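Local coordinates for putative sugar binding protein (Salmonella enterica subsp. enterica serovar Typhimurium, PDB 3KNZ), which probably binds phosphosugars or related carbohydrate derivatives through paired SIS domains, and may have a sugar isomerase activity like that of glucosamine-6-phosphate synthase, at residues A[57-69]-A[234-246]. Residues are numbered along the deposited sequence; the frame is centred on the assembly and turned at random.
Sequences GSGTSYHGALTAR and LFGTVQEGALKML
Glu-240 takes two hydrogen bonds from helix 59-69, one on each carboxylate oxygen. His-63 ND1 gives its proton to Glu-240 OE1 at 2.7 Å, with OE1 close to the ring plane and met nearly along its C-O axis. Thr-60 OG1 donates to the syn side of Glu-240 OE2, 2.8 Å away. With CG anti to the backbone N (chi1 174°) and a bend at chi2, the glutamate turns back to put both oxygens before these donors. The Lys-244 ammonium approaches Thr-60, but its salt bridge is to Glu-247.

Packing centres on the His-63 ring, a knob in the hole formed by Gly-236, Gln-239, Glu-240 and Leu-243. One face lies on the backbone where Gln-239 joins Glu-240, Gln-239 CB comes within 3.3 Å of His-63 CD2, and Leu-243 CD2 meets the ring edge near CE1. Farther along, the helices draw together at Gly-236: its CA lies 4.6 Å from that of Thr-67, whose OG1 rests against it. Leu-66 CD1 touches Phe-235 CE2 at 3.9 Å, and Phe-235 also meets Phe-86 of the second subunit edge-to-face.

Three waters extend the polar contact. One links Tyr-62 OH to Gln-239 OE1, one joins the Thr-67 and Thr-237 hydroxyls, and another accepts from Gly-236 N while donating weakly to Leu-66 O. Thr-67 OG1 also hydrogen-bonds Tyr-162 OH.

The helices run nearly antiparallel, at 163°. Each follows the first strand of a five-stranded parallel sheet of order 2-1-3-4-5, so their pairing joins the two alpha/beta halves of a tandem SIS fold, as in the isomerase part of GlmS.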
ATOM      1  N   GLY A  57      -2.995  -0.418  10.790  1.00 24.96           N
ATOM      2  CA  GLY A  57      -4.447  -0.407  10.756  1.00 25.17           C
ATOM      3  C   GLY A  57      -4.975  -0.552   9.341  1.00 25.26           C
ATOM      4  O   GLY A  57      -4.210  -0.786   8.390  1.00 24.88           O
ATOM      5  N   SER A  58      -6.285  -0.380   9.209  1.00 24.84           N
ATOM      6  CA  SER A  58      -6.974  -0.545   7.937  1.00 25.32           C
ATOM      7  C   SER A  58      -7.926   0.605   7.648  1.00 25.46           C
ATOM      8  O   SER A  58      -8.315   1.342   8.556  1.00 26.04           O
ATOM      9  CB  SER A  58      -7.781  -1.842   7.977  1.00 25.01           C
ATOM     10  OG  SER A  58      -6.951  -2.933   8.340  1.00 25.73           O
ATOM     11  N   GLY A  59      -8.304   0.753   6.381  1.00 24.89           N
ATOM     12  CA  GLY A  59      -9.253   1.797   5.976  1.00 24.17           C
ATOM     13  C   GLY A  59      -8.940   3.197   6.494  1.00 23.69           C
ATOM     14  O   GLY A  59      -7.815   3.672   6.384  1.00 22.89           O
ATOM     15  N   THR A  60      -9.945   3.864   7.054  1.00 23.66           N
ATOM     16  CA  THR A  60      -9.761   5.224   7.555  1.00 23.20           C
ATOM     17  C   THR A  60      -8.592   5.350   8.534  1.00 22.80           C
ATOM     18  O   THR A  60      -7.866   6.340   8.508  1.00 21.41           O
ATOM     19  CB  THR A  60     -11.048   5.761   8.195  1.00 23.61           C
ATOM     20  OG1 THR A  60     -12.072   5.837   7.196  1.00 22.88           O
ATOM     21  CG2 THR A  60     -10.819   7.153   8.802  1.00 20.35           C
ATOM     22  N   SER A  61      -8.408   4.345   9.383  1.00 23.02           N
ATOM     23  CA  SER A  61      -7.310   4.359  10.341  1.00 23.58           C
ATOM     24  C   SER A  61      -5.976   4.382   9.610  1.00 22.76           C
ATOM     25  O   SER A  61      -5.085   5.168   9.938  1.00 22.07           O
ATOM     26  CB  SER A  61      -7.388   3.138  11.257  1.00 23.78           C
ATOM     27  OG  SER A  61      -8.606   3.135  11.982  1.00 25.83           O
ATOM     28  N   TYR A  62      -5.849   3.504   8.622  1.00 23.34           N
ATOM     29  CA  TYR A  62      -4.643   3.409   7.794  1.00 23.32           C
ATOM     30  C   TYR A  62      -4.352   4.714   7.066  1.00 22.70           C
ATOM     31  O   TYR A  62      -3.199   5.158   7.012  1.00 22.56           O
ATOM     32  CB  TYR A  62      -4.789   2.249   6.796  1.00 23.71           C
ATOM     33  CG  TYR A  62      -3.817   2.246   5.632  1.00 23.33           C
ATOM     34  CD1 TYR A  62      -2.488   1.884   5.800  1.00 24.51           C
ATOM     35  CD2 TYR A  62      -4.254   2.561   4.346  1.00 25.25           C
ATOM     36  CE1 TYR A  62      -1.607   1.867   4.716  1.00 27.08           C
ATOM     37  CE2 TYR A  62      -3.390   2.555   3.266  1.00 27.38           C
ATOM     38  CZ  TYR A  62      -2.072   2.205   3.451  1.00 28.25           C
ATOM     39  OH  TYR A  62      -1.239   2.199   2.353  1.00 31.96           O
ATOM     40  N   HIS A  63      -5.399   5.329   6.516  1.00 22.53           N
ATOM     41  CA  HIS A  63      -5.251   6.606   5.816  1.00 22.89           C
ATOM     42  C   HIS A  63      -4.809   7.707   6.775  1.00 22.56           C
ATOM     43  O   HIS A  63      -3.936   8.505   6.453  1.00 22.49           O
ATOM     44  CB  HIS A  63      -6.548   7.004   5.134  1.00 22.84           C
ATOM     45  CG  HIS A  63      -7.047   5.986   4.161  1.00 24.02           C
ATOM     46  ND1 HIS A  63      -8.376   5.641   4.059  1.00 22.83           N
ATOM     47  CD2 HIS A  63      -6.384   5.207   3.273  1.00 22.11           C
ATOM     48  CE1 HIS A  63      -8.516   4.724   3.119  1.00 26.01           C
ATOM     49  NE2 HIS A  63      -7.321   4.437   2.631  1.00 22.71           N
ATOM     50  N   GLY A  64      -5.417   7.744   7.954  1.00 21.44           N
ATOM     51  CA  GLY A  64      -5.031   8.703   8.966  1.00 22.14           C
ATOM     52  C   GLY A  64      -3.552   8.588   9.264  1.00 22.49           C
ATOM     53  O   GLY A  64      -2.875   9.597   9.488  1.00 22.47           O
ATOM     54  N   ALA A  65      -3.055   7.353   9.273  1.00 22.89           N
ATOM     55  CA  ALA A  65      -1.634   7.087   9.496  1.00 23.19           C
ATOM     56  C   ALA A  65      -0.815   7.643   8.342  1.00 23.36           C
ATOM     57  O   ALA A  65       0.201   8.304   8.553  1.00 24.39           O
ATOM     58  CB  ALA A  65      -1.378   5.591   9.651  1.00 22.83           C
ATOM     59  N   LEU A  66      -1.248   7.382   7.115  1.00 23.78           N
ATOM     60  CA  LEU A  66      -0.525   7.906   5.956  1.00 23.61           C
ATOM     61  C   LEU A  66      -0.428   9.435   6.035  1.00 24.07           C
ATOM     62  O   LEU A  66       0.648  10.018   5.844  1.00 24.91           O
ATOM     63  CB  LEU A  66      -1.198   7.479   4.645  1.00 22.64           C
ATOM     64  CG  LEU A  66      -1.107   5.989   4.280  1.00 23.54           C
ATOM     65  CD1 LEU A  66      -2.006   5.662   3.092  1.00 17.24           C
ATOM     66  CD2 LEU A  66       0.343   5.587   4.006  1.00 17.16           C
ATOM     67  N   THR A  67      -1.557  10.068   6.345  1.00 23.66           N
ATOM     68  CA  THR A  67      -1.660  11.524   6.422  1.00 23.52           C
ATOM     69  C   THR A  67      -0.728  12.170   7.466  1.00 24.19           C
ATOM     70  O   THR A  67      -0.166  13.239   7.219  1.00 24.23           O
ATOM     71  CB  THR A  67      -3.139  11.928   6.668  1.00 23.81           C
ATOM     72  OG1 THR A  67      -3.909  11.624   5.496  1.00 22.44           O
ATOM     73  CG2 THR A  67      -3.277  13.416   6.979  1.00 21.71           C
ATOM     74  N   ALA A  68      -0.545  11.511   8.608  1.00 24.39           N
ATOM     75  CA  ALA A  68       0.297  12.042   9.691  1.00 24.73           C
ATOM     76  C   ALA A  68       1.762  11.568   9.680  1.00 24.56           C
ATOM     77  O   ALA A  68       2.575  12.047  10.476  1.00 24.89           O
ATOM     78  CB  ALA A  68      -0.345  11.703  11.058  1.00 23.52           C
ATOM     79  N   ARG A  69       2.107  10.647   8.788  1.00 24.14           N
ATOM     80  CA  ARG A  69       3.458  10.078   8.778  1.00 24.80           C
ATOM     81  C   ARG A  69       4.582  11.125   8.846  1.00 24.58           C
ATOM     82  O   ARG A  69       5.401  11.106   9.768  1.00 24.09           O
ATOM     83  CB  ARG A  69       3.655   9.161   7.560  1.00 25.34           C
ATOM     84  CG  ARG A  69       4.941   8.315   7.614  1.00 26.74           C
ATOM     85  CD  ARG A  69       5.062   7.361   6.420  1.00 29.68           C
ATOM     86  NE  ARG A  69       5.343   8.071   5.172  1.00 32.21           N
ATOM     87  CZ  ARG A  69       6.564   8.248   4.663  1.00 34.61           C
ATOM     88  NH1 ARG A  69       7.633   7.757   5.277  1.00 37.33           N
ATOM     89  NH2 ARG A  69       6.726   8.909   3.523  1.00 33.71           N
ATOM     90  N   LEU A 234      -0.556  14.735  -0.098  1.00 24.34           N
ATOM     91  CA  LEU A 234      -1.984  14.558   0.166  1.00 24.48           C
ATOM     92  C   LEU A 234      -2.460  13.148  -0.225  1.00 24.12           C
ATOM     93  O   LEU A 234      -3.638  12.932  -0.527  1.00 22.70           O
ATOM     94  CB  LEU A 234      -2.803  15.634  -0.564  1.00 24.62           C
ATOM     95  CG  LEU A 234      -2.608  17.077  -0.081  1.00 23.55           C
ATOM     96  CD1 LEU A 234      -3.400  18.059  -0.936  1.00 18.70           C
ATOM     97  CD2 LEU A 234      -3.002  17.207   1.383  1.00 20.41           C
ATOM     98  N   PHE A 235      -1.544  12.185  -0.212  1.00 24.05           N
ATOM     99  CA  PHE A 235      -1.895  10.831  -0.599  1.00 24.04           C
ATOM    100  C   PHE A 235      -2.930  10.249   0.357  1.00 23.76           C
ATOM    101  O   PHE A 235      -3.909   9.643  -0.074  1.00 23.32           O
ATOM    102  CB  PHE A 235      -0.652   9.948  -0.694  1.00 24.07           C
ATOM    103  CG  PHE A 235      -0.949   8.532  -1.096  1.00 25.54           C
ATOM    104  CD1 PHE A 235      -1.433   8.247  -2.362  1.00 25.45           C
ATOM    105  CD2 PHE A 235      -0.734   7.483  -0.212  1.00 26.15           C
ATOM    106  CE1 PHE A 235      -1.710   6.945  -2.746  1.00 24.47           C
ATOM    107  CE2 PHE A 235      -0.993   6.178  -0.596  1.00 25.44           C
ATOM    108  CZ  PHE A 235      -1.490   5.914  -1.868  1.00 24.88           C
ATOM    109  N   GLY A 236      -2.725  10.444   1.656  1.00 24.23           N
ATOM    110  CA  GLY A 236      -3.683   9.960   2.653  1.00 23.77           C
ATOM    111  C   GLY A 236      -5.067  10.542   2.414  1.00 23.92           C
ATOM    112  O   GLY A 236      -6.080   9.860   2.607  1.00 24.39           O
ATOM    113  N   THR A 237      -5.094  11.800   1.971  1.00 22.99           N
ATOM    114  CA  THR A 237      -6.325  12.528   1.681  1.00 23.02           C
ATOM    115  C   THR A 237      -7.148  11.931   0.545  1.00 23.17           C
ATOM    116  O   THR A 237      -8.352  11.745   0.692  1.00 23.13           O
ATOM    117  CB  THR A 237      -6.015  13.979   1.304  1.00 22.96           C
ATOM    118  OG1 THR A 237      -5.230  14.580   2.341  1.00 21.50           O
ATOM    119  CG2 THR A 237      -7.307  14.767   1.081  1.00 21.33           C
ATOM    120  N   VAL A 238      -6.511  11.658  -0.591  1.00 24.21           N
ATOM    121  CA  VAL A 238      -7.220  11.069  -1.746  1.00 24.97           C
ATOM    122  C   VAL A 238      -7.569   9.599  -1.502  1.00 24.56           C
ATOM    123  O   VAL A 238      -8.543   9.101  -2.054  1.00 24.08           O
ATOM    124  CB  VAL A 238      -6.449  11.233  -3.095  1.00 25.36           C
ATOM    125  CG1 VAL A 238      -6.273  12.726  -3.428  1.00 24.50           C
ATOM    126  CG2 VAL A 238      -5.112  10.524  -3.064  1.00 22.63           C
ATOM    127  N   GLN A 239      -6.787   8.919  -0.667  1.00 24.17           N
ATOM    128  CA  GLN A 239      -7.080   7.528  -0.312  1.00 24.70           C
ATOM    129  C   GLN A 239      -8.349   7.450   0.534  1.00 24.91           C
ATOM    130  O   GLN A 239      -9.242   6.637   0.264  1.00 25.06           O
ATOM    131  CB  GLN A 239      -5.902   6.907   0.440  1.00 24.67           C
ATOM    132  CG  GLN A 239      -4.738   6.569  -0.449  1.00 24.81           C
ATOM    133  CD  GLN A 239      -4.985   5.302  -1.233  1.00 26.90           C
ATOM    134  OE1 GLN A 239      -5.025   4.212  -0.661  1.00 28.14           O
ATOM    135  NE2 GLN A 239      -5.127   5.429  -2.543  1.00 23.56           N
ATOM    136  N   GLU A 240      -8.420   8.306   1.553  1.00 25.07           N
ATOM    137  CA  GLU A 240      -9.572   8.360   2.453  1.00 24.75           C
ATOM    138  C   GLU A 240     -10.789   8.883   1.727  1.00 24.69           C
ATOM    139  O   GLU A 240     -11.897   8.392   1.932  1.00 25.71           O
ATOM    140  CB  GLU A 240      -9.277   9.252   3.664  1.00 25.37           C
ATOM    141  CG  GLU A 240     -10.474   9.504   4.599  1.00 25.07           C
ATOM    142  CD  GLU A 240     -11.000   8.250   5.272  1.00 25.61           C
ATOM    143  OE1 GLU A 240     -10.425   7.162   5.059  1.00 28.04           O
ATOM    144  OE2 GLU A 240     -11.988   8.359   6.030  1.00 25.21           O
ATOM    145  N   GLY A 241     -10.597   9.895   0.892  1.00 24.13           N
ATOM    146  CA  GLY A 241     -11.700  10.433   0.121  1.00 23.93           C
ATOM    147  C   GLY A 241     -12.247   9.374  -0.820  1.00 23.71           C
ATOM    148  O   GLY A 241     -13.457   9.274  -1.031  1.00 24.55           O
ATOM    149  N   ALA A 242     -11.353   8.575  -1.386  1.00 22.98           N
ATOM    150  CA  ALA A 242     -11.759   7.541  -2.315  1.00 23.74           C
ATOM    151  C   ALA A 242     -12.624   6.502  -1.599  1.00 24.24           C
ATOM    152  O   ALA A 242     -13.705   6.136  -2.071  1.00 23.37           O
ATOM    153  CB  ALA A 242     -10.537   6.883  -2.947  1.00 22.57           C
ATOM    154  N   LEU A 243     -12.141   6.043  -0.452  1.00 24.82           N
ATOM    155  CA  LEU A 243     -12.847   5.030   0.311  1.00 24.39           C
ATOM    156  C   LEU A 243     -14.226   5.503   0.754  1.00 24.23           C
ATOM    157  O   LEU A 243     -15.182   4.745   0.660  1.00 24.25           O
ATOM    158  CB  LEU A 243     -12.013   4.581   1.524  1.00 24.36           C
ATOM    159  CG  LEU A 243     -12.694   3.525   2.411  1.00 25.33           C
ATOM    160  CD1 LEU A 243     -13.109   2.321   1.567  1.00 20.16           C
ATOM    161  CD2 LEU A 243     -11.818   3.097   3.590  1.00 22.61           C
ATOM    162  N   LYS A 244     -14.349   6.748   1.213  1.00 25.06           N
ATOM    163  CA  LYS A 244     -15.652   7.231   1.685  1.00 25.86           C
ATOM    164  C   LYS A 244     -16.651   7.379   0.544  1.00 25.95           C
ATOM    165  O   LYS A 244     -17.821   7.019   0.694  1.00 26.41           O
ATOM    166  CB  LYS A 244     -15.547   8.552   2.445  1.00 25.75           C
ATOM    167  CG  LYS A 244     -14.521   8.572   3.554  1.00 30.61           C
ATOM    168  CD  LYS A 244     -14.570   7.366   4.478  1.00 35.29           C
ATOM    169  CE  LYS A 244     -15.770   7.358   5.370  1.00 35.63           C
ATOM    170  NZ  LYS A 244     -15.610   6.266   6.356  1.00 39.12           N
HETATM  171  N   MSE A 245     -16.201   7.903  -0.593  1.00 25.94           N
HETATM  172  CA  MSE A 245     -17.086   8.064  -1.751  1.00 26.01           C
HETATM  173  C   MSE A 245     -17.550   6.706  -2.264  1.00 26.45           C
HETATM  174  O   MSE A 245     -18.707   6.553  -2.635  1.00 26.35           O
HETATM  175  CB  MSE A 245     -16.394   8.856  -2.855  1.00 25.86           C
HETATM  176  CG  MSE A 245     -16.052  10.262  -2.417  1.00 24.39           C
HETATM  177 SE   MSE A 245     -15.009  11.214  -3.708  0.75 19.08          SE
HETATM  178  CE  MSE A 245     -16.329  11.291  -5.118  1.00 12.29           C
ATOM    179  N   LEU A 246     -16.651   5.722  -2.276  1.00 27.21           N
ATOM    180  CA  LEU A 246     -17.008   4.367  -2.699  1.00 28.16           C
ATOM    181  C   LEU A 246     -18.076   3.816  -1.760  1.00 28.76           C
ATOM    182  O   LEU A 246     -19.100   3.283  -2.175  1.00 27.87           O
ATOM    183  CB  LEU A 246     -15.777   3.457  -2.670  1.00 27.73           C
ATOM    184  CG  LEU A 246     -16.000   1.962  -2.921  1.00 27.88           C
ATOM    185  CD1 LEU A 246     -16.716   1.722  -4.239  1.00 25.82           C
ATOM    186  CD2 LEU A 246     -14.679   1.213  -2.885  1.00 25.73           C
TER
HETATM  187  O   HOH W   1      -2.357   2.596   0.167  1.00 30.97           O
HETATM  188  O   HOH W   2      -0.291  11.331   2.916  1.00 26.69           O
HETATM  189  O   HOH W   3      -2.750  13.270   3.135  1.00 25.84           O